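Side-chain contacts in putative methyl-accepting chemotaxis signal transduction protein (Campylobacter jejuni subsp. jejuni serotype O:2, PDB 4XMR), which probably senses amino acids such as isoleucine through a tandem PAS sensory domain and relays the signal across the membrane for chemotaxis: residues Lys16-Thr19 against Asp20-Lys23; Thr25-Thr28 against Val29-Phe32; Ile240-Ser243 against Ala244-Asn248; Thr190-Glu193 against Leu194-Pro197. All blocks are in the same frame, centred on the assembly; numbering follows the deposited sequence.

Interaction 1: residues Lys16-Thr19 against Asp20-Lys23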
ATOM      1  N   LYS B  16      -3.091 -25.310   2.455  1.00 16.72           N
ATOM      2  CA  LYS B  16      -3.953 -24.183   2.776  1.00 18.79           C
ATOM      3  C   LYS B  16      -3.102 -22.954   3.092  1.00 17.48           C
ATOM      4  O   LYS B  16      -3.402 -21.842   2.662  1.00 16.69           O
ATOM      5  CB  LYS B  16      -4.880 -24.531   3.943  1.00 19.62           C
ATOM      6  CG  LYS B  16      -5.711 -23.358   4.457  1.00 25.00           C
ATOM      7  CD  LYS B  16      -6.751 -23.828   5.467  1.00 31.39           C
ATOM      8  CE  LYS B  16      -6.832 -22.899   6.668  1.00 44.07           C
ATOM      9  NZ  LYS B  16      -7.185 -21.508   6.278  1.00 55.07           N
ATOM     10  N   ASN B  17      -2.034 -23.140   3.858  0.59 15.37           N
ATOM     11  CA  ASN B  17      -1.184 -22.005   4.181  0.59 16.01           C
ATOM     12  C   ASN B  17      -0.440 -21.487   2.955  0.59 12.96           C
ATOM     13  O   ASN B  17      -0.359 -20.273   2.757  0.59 14.37           O
ATOM     14  CB  ASN B  17      -0.213 -22.310   5.323  0.59 19.51           C
ATOM     15  CG  ASN B  17       0.480 -21.051   5.842  0.59 20.36           C
ATOM     16  OD1 ASN B  17      -0.138 -20.205   6.499  0.59 26.01           O
ATOM     17  ND2 ASN B  17       1.767 -20.920   5.542  0.59 19.87           N
ATOM     18  N   GLN B  18       0.083 -22.388   2.125  1.00 12.94           N
ATOM     19  CA  GLN B  18       0.747 -21.940   0.901  1.00 12.41           C
ATOM     20  C   GLN B  18      -0.220 -21.149   0.027  1.00 12.83           C
ATOM     21  O   GLN B  18       0.158 -20.136  -0.564  1.00 12.23           O
ATOM     22  CB  GLN B  18       1.336 -23.112   0.116  1.00 12.79           C
ATOM     23  CG  GLN B  18       2.498 -23.804   0.825  1.00 14.49           C
ATOM     24  CD  GLN B  18       3.696 -22.887   0.984  1.00 19.50           C
ATOM     25  OE1 GLN B  18       3.878 -22.262   2.027  1.00 23.81           O
ATOM     26  NE2 GLN B  18       4.518 -22.802  -0.052  1.00 20.69           N
ATOM     27  N   THR B  19      -1.477 -21.584  -0.022  1.00 12.50           N
ATOM     28  CA  THR B  19      -2.508 -20.854  -0.757  1.00 13.29           C
ATOM     29  C   THR B  19      -2.694 -19.459  -0.166  1.00 12.13           C
ATOM     30  O   THR B  19      -2.767 -18.470  -0.900  1.00 13.25           O
ATOM     31  CB  THR B  19      -3.842 -21.604  -0.712  1.00 13.76           C
ATOM     32  OG1 THR B  19      -3.676 -22.872  -1.348  1.00 14.85           O
ATOM     33  CG2 THR B  19      -4.932 -20.835  -1.447  1.00 18.53           C
ATOM     34  N   ASP B  20      -2.752 -19.380   1.160  1.00 13.18           N
ATOM     35  CA  ASP B  20      -2.879 -18.084   1.826  1.00 13.97           C
ATOM     36  C   ASP B  20      -1.712 -17.159   1.505  1.00 13.51           C
ATOM     37  O   ASP B  20      -1.895 -15.965   1.253  1.00 13.37           O
ATOM     38  CB  ASP B  20      -2.973 -18.258   3.343  1.00 15.57           C
ATOM     39  CG  ASP B  20      -4.300 -18.838   3.794  1.00 18.78           C
ATOM     40  OD1 ASP B  20      -5.272 -18.821   3.013  1.00 24.60           O
ATOM     41  OD2 ASP B  20      -4.363 -19.298   4.951  1.00 25.96           O
ATOM     42  N   LEU B  21      -0.502 -17.696   1.525  1.00 13.25           N
ATOM     43  CA  LEU B  21       0.656 -16.858   1.227  1.00 13.08           C
ATOM     44  C   LEU B  21       0.701 -16.423  -0.231  1.00 10.79           C
ATOM     45  O   LEU B  21       1.068 -15.278  -0.529  1.00 12.08           O
ATOM     46  CB  LEU B  21       1.960 -17.534   1.652  1.00 12.69           C
ATOM     47  CG  LEU B  21       2.041 -17.850   3.146  1.00 15.16           C
ATOM     48  CD1 LEU B  21       3.419 -18.362   3.455  1.00 16.80           C
ATOM     49  CD2 LEU B  21       1.695 -16.641   4.009  1.00 21.62           C
ATOM     50  N   LEU B  22       0.324 -17.304  -1.144  1.00 11.41           N
ATOM     51  CA  LEU B  22       0.220 -16.903  -2.535  1.00 11.33           C
ATOM     52  C   LEU B  22      -0.778 -15.755  -2.694  1.00 11.18           C
ATOM     53  O   LEU B  22      -0.511 -14.785  -3.422  1.00 12.53           O
ATOM     54  CB  LEU B  22      -0.164 -18.102  -3.408  1.00 11.43           C
ATOM     55  CG  LEU B  22      -0.307 -17.798  -4.901  1.00 12.09           C
ATOM     56  CD1 LEU B  22       0.980 -17.217  -5.481  1.00 14.13           C
ATOM     57  CD2 LEU B  22      -0.698 -19.076  -5.646  1.00 15.10           C
ATOM     58  N   LYS B  23      -1.903 -15.839  -1.987  1.00 11.87           N
ATOM     59  CA  LYS B  23      -2.919 -14.794  -2.066  1.00 13.28           C
ATOM     60  C   LYS B  23      -2.396 -13.460  -1.521  1.00 11.67           C
ATOM     61  O   LYS B  23      -2.762 -12.404  -2.033  1.00 12.58           O
ATOM     62  CB  LYS B  23      -4.216 -15.206  -1.367  1.00 17.88           C
ATOM     63  CG  LYS B  23      -5.365 -14.214  -1.619  1.00 21.17           C
ATOM     64  CD  LYS B  23      -6.713 -14.711  -1.154  1.00 27.71           C
ATOM     65  CE  LYS B  23      -7.780 -13.651  -1.394  1.00 30.76           C
ATOM     66  NZ  LYS B  23      -7.829 -13.213  -2.824  1.00 30.96           N
TER
HETATM   67  O   HOH W   1      -3.100 -20.566   6.720  1.00 28.59           O
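Asp20 OD2 is approached by two polar groups, the ammonium of Lys16 and a water. Lys16 NZ stands 3.8 Å from Asp20 OD2, so the salt bridge is a long one. The lysine chain runs out straight at first and then bends at its last two torsions, which turns NZ back toward the acid one turn later. The water donates to Asp20 OD2, at a doubtfully short distance, and also to Asn17 OD1. Asn17 has two deposited conformers and one is described, so its side-chain contacts, with the water and with Leu21, are less certain.

Asp20 CG lies beside its own backbone N and anti to the carbonyl carbon (chi1 -72°). This lays the carboxylate back over the preceding turn, with CG 3.3 Å from Lys16 O. Leu21 leans back in the same way. Its CG sits 3.4 Å from Asn17 O, and its CD1 meets Asn17 ND2 at 3.7 Å. Beneath the side chains, regular helix bonds join the turns, such as Leu21 N to Asn17 O at 2.9 Å. The hydroxyl of Thr19 bonds backward to Leu15 O.

All eight residues belong to the long helix 9-48, which packs here on strand 236-243. Asn17 packs on Asn17 of the second subunit, and Asp20 and Leu21 on Leu21 and Asp20 of that subunit. The lysine may offset part of the charge of Asp20 beside that interface, and the water's hydrogen bond may help to stabilise it, but the length of the salt bridge suggests a modest attraction.

Interaction 2: residues Thr25-Thr28 against Val29-Phe32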
ATOM      1  N   THR B  25       0.623 -12.372  -1.927  1.00 10.35           N
ATOM      2  CA  THR B  25       1.371 -11.810  -3.044  1.00 10.40           C
ATOM      3  C   THR B  25       0.426 -11.314  -4.145  1.00 10.29           C
ATOM      4  O   THR B  25       0.656 -10.247  -4.722  1.00 11.08           O
ATOM      5  CB  THR B  25       2.451 -12.796  -3.547  1.00 11.58           C
ATOM      6  OG1 THR B  25       3.514 -12.832  -2.586  1.00 12.27           O
ATOM      7  CG2 THR B  25       3.021 -12.389  -4.900  1.00 12.96           C
ATOM      8  N   GLN B  26      -0.640 -12.060  -4.416  1.00 10.42           N
ATOM      9  CA  GLN B  26      -1.666 -11.571  -5.333  1.00 10.60           C
ATOM     10  C   GLN B  26      -2.221 -10.212  -4.888  1.00 11.45           C
ATOM     11  O   GLN B  26      -2.318  -9.286  -5.693  1.00 12.08           O
ATOM     12  CB  GLN B  26      -2.795 -12.600  -5.478  1.00 12.33           C
ATOM     13  CG  GLN B  26      -3.950 -12.109  -6.332  1.00 15.49           C
ATOM     14  CD  GLN B  26      -5.089 -13.098  -6.384  1.00 20.93           C
ATOM     15  OE1 GLN B  26      -4.901 -14.287  -6.149  1.00 25.36           O
ATOM     16  NE2 GLN B  26      -6.280 -12.610  -6.690  1.00 24.46           N
ATOM     17  N   SER B  27      -2.561 -10.105  -3.607  1.00 10.74           N
ATOM     18  CA  SER B  27      -3.076  -8.857  -3.058  1.00 11.56           C
ATOM     19  C   SER B  27      -2.080  -7.709  -3.202  1.00 10.59           C
ATOM     20  O   SER B  27      -2.462  -6.565  -3.449  1.00 11.89           O
ATOM     21  CB  SER B  27      -3.460  -9.032  -1.587  1.00 13.18           C
ATOM     22  OG  SER B  27      -4.572  -9.907  -1.453  1.00 15.43           O
ATOM     23  N   THR B  28      -0.802  -8.023  -3.042  1.00 10.55           N
ATOM     24  CA  THR B  28       0.249  -7.018  -3.169  1.00 10.86           C
ATOM     25  C   THR B  28       0.224  -6.408  -4.561  1.00 10.81           C
ATOM     26  O   THR B  28       0.280  -5.184  -4.724  1.00 12.19           O
ATOM     27  CB  THR B  28       1.626  -7.640  -2.869  1.00 12.01           C
ATOM     28  OG1 THR B  28       1.625  -8.153  -1.536  1.00 13.85           O
ATOM     29  CG2 THR B  28       2.735  -6.614  -3.014  1.00 12.92           C
ATOM     30  N   VAL B  29       0.126  -7.251  -5.576  1.00 11.26           N
ATOM     31  CA  VAL B  29       0.056  -6.785  -6.949  1.00 11.60           C
ATOM     32  C   VAL B  29      -1.215  -5.972  -7.209  1.00 11.81           C
ATOM     33  O   VAL B  29      -1.170  -4.910  -7.833  1.00 12.94           O
ATOM     34  CB  VAL B  29       0.135  -7.975  -7.920  1.00 13.27           C
ATOM     35  CG1 VAL B  29      -0.084  -7.524  -9.351  1.00 17.47           C
ATOM     36  CG2 VAL B  29       1.476  -8.688  -7.772  1.00 15.47           C
ATOM     37  N   GLU B  30      -2.345  -6.474  -6.721  1.00 11.30           N
ATOM     38  CA  GLU B  30      -3.623  -5.808  -6.939  1.00 11.96           C
ATOM     39  C   GLU B  30      -3.647  -4.424  -6.295  1.00 12.49           C
ATOM     40  O   GLU B  30      -4.146  -3.463  -6.885  1.00 13.30           O
ATOM     41  CB  GLU B  30      -4.763  -6.652  -6.365  1.00 12.85           C
ATOM     42  CG  GLU B  30      -5.022  -7.948  -7.125  1.00 15.91           C
ATOM     43  CD  GLU B  30      -5.998  -8.864  -6.412  1.00 19.78           C
ATOM     44  OE1 GLU B  30      -6.196  -8.691  -5.189  1.00 21.20           O
ATOM     45  OE2 GLU B  30      -6.555  -9.764  -7.073  1.00 23.22           O
ATOM     46  N   ASP B  31      -3.128  -4.331  -5.076  1.00 11.92           N
ATOM     47  CA  ASP B  31      -3.186  -3.080  -4.334  1.00 12.26           C
ATOM     48  C   ASP B  31      -2.236  -2.035  -4.930  1.00 11.66           C
ATOM     49  O   ASP B  31      -2.555  -0.853  -4.962  1.00 13.08           O
ATOM     50  CB  ASP B  31      -2.883  -3.319  -2.850  1.00 11.61           C
ATOM     51  CG  ASP B  31      -3.952  -4.156  -2.153  1.00 15.68           C
ATOM     52  OD1 ASP B  31      -5.031  -4.399  -2.745  1.00 16.56           O
ATOM     53  OD2 ASP B  31      -3.715  -4.558  -0.994  1.00 15.28           O
ATOM     54  N   PHE B  32      -1.073  -2.476  -5.397  1.00 11.62           N
ATOM     55  CA  PHE B  32      -0.137  -1.582  -6.074  1.00 11.25           C
ATOM     56  C   PHE B  32      -0.820  -0.970  -7.292  1.00 12.05           C
ATOM     57  O   PHE B  32      -0.804   0.246  -7.493  1.00 12.72           O
ATOM     58  CB  PHE B  32       1.112  -2.384  -6.465  1.00 12.36           C
ATOM     59  CG  PHE B  32       2.163  -1.599  -7.220  1.00 13.86           C
ATOM     60  CD1 PHE B  32       3.094  -0.815  -6.544  1.00 14.37           C
ATOM     61  CD2 PHE B  32       2.288  -1.730  -8.599  1.00 15.29           C
ATOM     62  CE1 PHE B  32       4.081  -0.121  -7.238  1.00 14.69           C
ATOM     63  CE2 PHE B  32       3.284  -1.058  -9.291  1.00 15.88           C
ATOM     64  CZ  PHE B  32       4.176  -0.251  -8.606  1.00 16.66           C
TER
HETATM   65  O   HOH W   2      -5.982 -11.052  -3.609  1.00 20.70           O
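Gln26 and Glu30, one helical turn apart, make the direct polar bond between side chains here. Gln26 NE2 donates to Glu30 OE2 at 2.9 Å, and the N-H points almost straight at the oxygen (175°). The oxygen lies in the plane of the amide. The amide, however, comes in from above the carboxylate, and the two planes stand 88° apart. Gln26 reaches this position with its chain fully extended, CG anti to the backbone N (chi1 175°). A water serves the other carboxylate oxygen. It donates to Glu30 OE1 at 2.8 Å and is hydrogen-bonded to Ser27 OG at the same length. The serine hydroxyl is also bonded to Lys23 O in the previous turn.

These turns belong to helix 9-48, the long N-terminal helix that runs along both modules of the tandem PAS domain. Gln26, Val29 and Glu30 lie against Val233 of strand 224-233 in one module. Phe32 already reaches Tyr143 and Ile141 of strand 139-149 in the other, and also packs on helix 163-171.

The Val29 methyl CG2 rests on a backbone carbonyl oxygen, 3.5 Å from Thr25 O.

Asp31 OD1 and OD2 both stand 3.4 Å from Ser27 O, acceptor to acceptor. The backbone bond from Asp31 N to Ser27 O, 2.8 Å long, brings them this close. Main-chain bonds from Val29 N, Glu30 N and Phe32 N continue the helix.

Interaction 3: residues Ile240-Ser243 against Ala244-Asn248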
ATOM      1  N   ILE B 240       4.070 -19.640  -5.823  1.00 10.18           N
ATOM      2  CA  ILE B 240       4.726 -20.005  -4.577  1.00 10.23           C
ATOM      3  C   ILE B 240       5.248 -21.427  -4.747  1.00 10.77           C
ATOM      4  O   ILE B 240       4.565 -22.294  -5.315  1.00 12.23           O
ATOM      5  CB  ILE B 240       3.762 -19.875  -3.370  1.00 10.46           C
ATOM      6  CG1 ILE B 240       4.532 -19.962  -2.057  1.00 12.14           C
ATOM      7  CG2 ILE B 240       2.611 -20.896  -3.444  1.00 12.05           C
ATOM      8  CD1 ILE B 240       3.702 -19.552  -0.853  1.00 12.49           C
ATOM      9  N   THR B 241       6.473 -21.676  -4.307  1.00 10.85           N
ATOM     10  CA  THR B 241       7.001 -23.030  -4.387  1.00 10.69           C
ATOM     11  C   THR B 241       7.770 -23.377  -3.127  1.00 10.91           C
ATOM     12  O   THR B 241       8.258 -22.484  -2.415  1.00 12.59           O
ATOM     13  CB  THR B 241       7.934 -23.256  -5.603  1.00 12.67           C
ATOM     14  OG1 THR B 241       9.170 -22.553  -5.408  1.00 13.83           O
ATOM     15  CG2 THR B 241       7.283 -22.815  -6.908  1.00 14.38           C
ATOM     16  N   GLU B 242       7.869 -24.677  -2.863  1.00 12.81           N
ATOM     17  CA  GLU B 242       8.612 -25.168  -1.722  1.00 13.58           C
ATOM     18  C   GLU B 242       9.231 -26.512  -2.059  1.00 13.33           C
ATOM     19  O   GLU B 242       8.710 -27.254  -2.889  1.00 15.49           O
ATOM     20  CB  GLU B 242       7.685 -25.324  -0.512  1.00 17.84           C
ATOM     21  CG  GLU B 242       8.398 -25.661   0.783  1.00 21.68           C
ATOM     22  CD  GLU B 242       9.509 -24.671   1.127  1.00 28.28           C
ATOM     23  OE1 GLU B 242      10.639 -24.823   0.609  1.00 30.20           O
ATOM     24  OE2 GLU B 242       9.258 -23.748   1.927  1.00 33.69           O
ATOM     25  N   SER B 243      10.346 -26.826  -1.415  1.00 14.64           N
ATOM     26  CA  SER B 243      10.936 -28.155  -1.529  1.00 16.17           C
ATOM     27  C   SER B 243       9.965 -29.231  -1.041  1.00 13.26           C
ATOM     28  O   SER B 243       9.299 -29.056  -0.015  1.00 14.92           O
ATOM     29  CB  SER B 243      12.209 -28.230  -0.695  1.00 20.24           C
ATOM     30  OG  SER B 243      12.659 -29.559  -0.574  1.00 28.51           O
ATOM     31  N   ALA B 244       9.902 -30.356  -1.750  1.00 15.68           N
ATOM     32  CA  ALA B 244       9.070 -31.478  -1.315  1.00 15.02           C
ATOM     33  C   ALA B 244       9.497 -31.967   0.071  1.00 14.87           C
ATOM     34  O   ALA B 244       8.676 -32.468   0.842  1.00 15.16           O
ATOM     35  CB  ALA B 244       9.135 -32.614  -2.329  1.00 18.77           C
ATOM     36  N   ASP B 245      10.783 -31.805   0.377  1.00 15.39           N
ATOM     37  CA  ASP B 245      11.333 -32.216   1.665  1.00 17.10           C
ATOM     38  C   ASP B 245      11.046 -31.223   2.793  1.00 16.78           C
ATOM     39  O   ASP B 245      11.350 -31.496   3.952  1.00 18.92           O
ATOM     40  CB  ASP B 245      12.835 -32.504   1.573  1.00 19.76           C
ATOM     41  CG  ASP B 245      13.136 -33.835   0.918  1.00 26.03           C
ATOM     42  OD1 ASP B 245      12.187 -34.576   0.596  1.00 26.65           O
ATOM     43  OD2 ASP B 245      14.332 -34.146   0.743  1.00 33.20           O
ATOM     44  N   ILE B 246      10.475 -30.074   2.449  0.50 16.55           N
ATOM     45  CA  ILE B 246       9.978 -29.157   3.467  0.50 17.07           C
ATOM     46  C   ILE B 246       8.481 -29.384   3.663  0.50 15.92           C
ATOM     47  O   ILE B 246       7.976 -29.352   4.788  0.50 19.76           O
ATOM     48  CB  ILE B 246      10.311 -27.686   3.136  0.50 19.27           C
ATOM     49  CG1 ILE B 246      11.809 -27.442   3.332  0.50 21.99           C
ATOM     50  CG2 ILE B 246       9.512 -26.739   4.020  0.50 19.51           C
ATOM     51  CD1 ILE B 246      12.267 -26.058   2.960  0.50 28.77           C
ATOM     52  N   ILE B 247       7.780 -29.648   2.563  1.00 14.69           N
ATOM     53  CA  ILE B 247       6.362 -30.000   2.631  1.00 15.11           C
ATOM     54  C   ILE B 247       6.177 -31.275   3.471  1.00 16.20           C
ATOM     55  O   ILE B 247       5.308 -31.350   4.347  1.00 20.05           O
ATOM     56  CB  ILE B 247       5.765 -30.205   1.214  1.00 17.78           C
ATOM     57  CG1 ILE B 247       5.837 -28.902   0.386  1.00 24.33           C
ATOM     58  CG2 ILE B 247       4.344 -30.775   1.309  1.00 18.59           C
ATOM     59  CD1 ILE B 247       5.013 -27.759   0.944  1.00 35.75           C
ATOM     60  N   ASN B 248       7.028 -32.263   3.204  1.00 14.89           N
ATOM     61  CA  ASN B 248       7.008 -33.542   3.908  1.00 14.62           C
ATOM     62  C   ASN B 248       8.418 -33.779   4.411  1.00 14.65           C
ATOM     63  O   ASN B 248       9.276 -34.267   3.679  1.00 14.89           O
ATOM     64  CB  ASN B 248       6.588 -34.669   2.953  1.00 14.70           C
ATOM     65  CG  ASN B 248       6.558 -36.029   3.618  1.00 14.50           C
ATOM     66  OD1 ASN B 248       6.836 -36.161   4.809  1.00 15.58           O
ATOM     67  ND2 ASN B 248       6.219 -37.058   2.844  1.00 15.73           N
TER
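Glu242 and Ile246 meet with their side chains crossing at about a right angle. The glutamate bends about its CB-CG bond (chi2 54°), so its carboxylate folds back toward the following residue and does not extend away from the strand. Glu242 CG lies 3.6 Å from Ile246 CG2. The same methyl sits over the flat face of the carboxylate, with Ile246 CG2 3.6 Å from Glu242 CD. Ile246 was deposited in two conformers, so the contacts of its side chain are less certain. The fold of the chain also brings Glu242 OE1 to the next amide. Ser243 N donates to it at 2.9 Å, on the lone pair that faces away from OE2.

Here strand 236-243 of the second sheet ends and a single helical turn begins, with Ser243 at the N-cap position. Ser243 O takes two amides of that turn. Ile247 N approaches nearly in line with the carbonyl bond at 3.1 Å. Ile246 N comes in at 2.9 Å from well above the carbonyl plane.

The CD1 end of Ile247 comes up to the base of Glu242, 3.9 Å from Glu242 CB and close to CG. The glutamate thus has Ile247 near its base and Ile246 across its outer half. Ile247 is buried and packs on Tyr11 and Thr14 of helix 9-48. Ile246 is exposed. Ser243 itself leans on Glu224 and Arg226 of the neighbouring strand 224-233.

Interaction 4: residues Thr190-Glu193 against Leu194-Pro197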
ATOM      1  N   THR B 190      10.728 -13.014  -3.671  1.00 17.45           N
ATOM      2  CA  THR B 190      11.077 -12.906  -2.258  1.00 17.42           C
ATOM      3  C   THR B 190      12.538 -13.275  -2.046  1.00 18.68           C
ATOM      4  O   THR B 190      13.282 -12.592  -1.330  1.00 21.31           O
ATOM      5  CB  THR B 190      10.204 -13.832  -1.430  1.00 20.43           C
ATOM      6  OG1 THR B 190       8.837 -13.456  -1.620  1.00 23.96           O
ATOM      7  CG2 THR B 190      10.559 -13.736   0.045  1.00 22.21           C
ATOM      8  N   ASN B 191      12.940 -14.371  -2.669  1.00 18.19           N
ATOM      9  CA  ASN B 191      14.338 -14.761  -2.698  1.00 19.97           C
ATOM     10  C   ASN B 191      14.953 -14.103  -3.923  1.00 20.89           C
ATOM     11  O   ASN B 191      14.740 -14.555  -5.044  1.00 20.24           O
ATOM     12  CB  ASN B 191      14.442 -16.285  -2.770  1.00 22.38           C
ATOM     13  CG  ASN B 191      15.869 -16.781  -2.940  1.00 27.51           C
ATOM     14  OD1 ASN B 191      16.829 -16.007  -2.901  1.00 25.86           O
ATOM     15  ND2 ASN B 191      16.014 -18.091  -3.119  1.00 29.26           N
ATOM     16  N   LYS B 192      15.696 -13.020  -3.709  1.00 21.92           N
ATOM     17  CA  LYS B 192      16.207 -12.226  -4.823  1.00 24.94           C
ATOM     18  C   LYS B 192      17.181 -12.989  -5.717  1.00 25.46           C
ATOM     19  O   LYS B 192      17.497 -12.537  -6.813  1.00 27.18           O
ATOM     20  CB  LYS B 192      16.781 -10.883  -4.346  1.00 31.38           C
ATOM     21  CG  LYS B 192      15.685  -9.902  -3.921  1.00 35.08           C
ATOM     22  CD  LYS B 192      16.212  -8.526  -3.513  1.00 40.08           C
ATOM     23  CE  LYS B 192      15.083  -7.672  -2.930  1.00 46.88           C
ATOM     24  NZ  LYS B 192      15.504  -6.298  -2.529  1.00 53.11           N
ATOM     25  N   GLU B 193      17.636 -14.156  -5.263  1.00 23.61           N
ATOM     26  CA  GLU B 193      18.441 -15.030  -6.112  1.00 27.47           C
ATOM     27  C   GLU B 193      17.666 -15.560  -7.324  1.00 25.00           C
ATOM     28  O   GLU B 193      18.257 -15.855  -8.367  1.00 26.67           O
ATOM     29  CB  GLU B 193      19.022 -16.197  -5.308  1.00 27.98           C
ATOM     30  CG  GLU B 193      20.132 -15.801  -4.347  1.00 39.66           C
ATOM     31  CD  GLU B 193      21.077 -16.954  -4.034  1.00 51.96           C
ATOM     32  OE1 GLU B 193      20.672 -18.127  -4.183  1.00 51.70           O
ATOM     33  OE2 GLU B 193      22.235 -16.687  -3.648  1.00 60.93           O
ATOM     34  N   LEU B 194      16.350 -15.690  -7.187  1.00 23.46           N
ATOM     35  CA  LEU B 194      15.512 -16.159  -8.290  1.00 21.49           C
ATOM     36  C   LEU B 194      15.513 -15.192  -9.468  1.00 23.19           C
ATOM     37  O   LEU B 194      15.082 -15.548 -10.562  1.00 25.01           O
ATOM     38  CB  LEU B 194      14.071 -16.392  -7.822  1.00 21.42           C
ATOM     39  CG  LEU B 194      13.857 -17.551  -6.852  1.00 22.05           C
ATOM     40  CD1 LEU B 194      12.363 -17.791  -6.665  1.00 21.84           C
ATOM     41  CD2 LEU B 194      14.562 -18.825  -7.320  1.00 27.19           C
ATOM     42  N   LEU B 195      16.000 -13.973  -9.246  1.00 20.51           N
ATOM     43  CA  LEU B 195      16.016 -12.965 -10.300  1.00 20.70           C
ATOM     44  C   LEU B 195      17.186 -13.138 -11.257  1.00 21.69           C
ATOM     45  O   LEU B 195      17.187 -12.596 -12.363  1.00 22.17           O
ATOM     46  CB  LEU B 195      16.052 -11.563  -9.697  1.00 21.84           C
ATOM     47  CG  LEU B 195      14.813 -11.177  -8.882  1.00 22.41           C
ATOM     48  CD1 LEU B 195      14.982  -9.785  -8.296  1.00 23.48           C
ATOM     49  CD2 LEU B 195      13.553 -11.253  -9.727  1.00 24.50           C
ATOM     50  N   ASN B 196      18.191 -13.885 -10.822  1.00 21.85           N
ATOM     51  CA  ASN B 196      19.367 -14.092 -11.646  1.00 22.88           C
ATOM     52  C   ASN B 196      19.011 -14.874 -12.908  1.00 21.37           C
ATOM     53  O   ASN B 196      18.322 -15.887 -12.839  1.00 22.53           O
ATOM     54  CB  ASN B 196      20.458 -14.812 -10.855  1.00 23.56           C
ATOM     55  CG  ASN B 196      21.820 -14.680 -11.499  1.00 29.74           C
ATOM     56  OD1 ASN B 196      22.105 -15.320 -12.514  1.00 32.41           O
ATOM     57  ND2 ASN B 196      22.675 -13.847 -10.911  1.00 31.96           N
ATOM     58  N   PRO B 197      19.477 -14.396 -14.067  1.00 23.08           N
ATOM     59  CA  PRO B 197      19.163 -14.994 -15.371  1.00 23.77           C
ATOM     60  C   PRO B 197      19.541 -16.469 -15.484  1.00 27.49           C
ATOM     61  O   PRO B 197      18.975 -17.173 -16.319  1.00 26.90           O
ATOM     62  CB  PRO B 197      20.014 -14.170 -16.339  1.00 26.70           C
ATOM     63  CG  PRO B 197      20.223 -12.876 -15.654  1.00 33.13           C
ATOM     64  CD  PRO B 197      20.318 -13.195 -14.198  1.00 27.98           C
TER
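A short 3-10 turn, residues 192-195, follows strand 186-189 in the loop that leads to helix 202-211. An Asx turn opens it. Asn191 OD1 accepts from Glu193 N at 3.1 Å, and the amide stands well above the plane of the side-chain carbonyl. Asn191 CG is anti to the backbone N (chi1 174°), and this swings the amide group forward along the chain to meet Glu193. The main-chain oxygen of Asn191 is used as well. Leu194 N donates to Asn191 O at 2.9 Å, so both carbonyl groups of this residue hold the first turn.

Two more bonds of the same three-residue spacing follow. Leu195 N donates to Lys192 O at 3.2 Å, and Asn196 N donates to Glu193 O at 3.1 Å. Each donor lies far above the plane of its carbonyl, in keeping with the tight winding of a 3-10 turn.

The leucine side chains fold back over the same carbonyls. Leu194 CB is 3.4 Å from Asn191 O, and its CG is only slightly farther. Leu195 CB comes within 3.4 Å of Lys192 O. Side chains hardly meet one another here, and Leu194 CG passes Asn191 CB at 4.3 Å.

Beyond the turn, Leu194 and Leu195 both pack on Ala189, and Leu195 also reaches Gln167 of helix 163-171. Leu194 O accepts from His201 NE2, and Asn196 OD1 from Ser198 N. Lys192, Glu193 and Asn196 are exposed. The arrangement is that of a surface 3-10 turn started by an Asx turn.

How the interactions relate
Interactions 1 and 2 are successive pieces of helix 9-48, with centres about 14 Å apart, and both are partly buried. Interaction 1 also faces the second subunit, which does not touch the other three. The helix pieces differ in their polar links: a long salt bridge in the first, a short, straight amide-carboxylate bond in the second. Interactions 3 and 4 lie at the surface, and both use backbone bonds round short turns after strands. Interaction 3 adds a carboxylate-isoleucine contact. It touches interaction 1 directly, mainly through Ile240, which packs on Gln18, Leu21 and Leu22. Interaction 4 touches none of the others; its nearest atoms are about 5 Å from interaction 2.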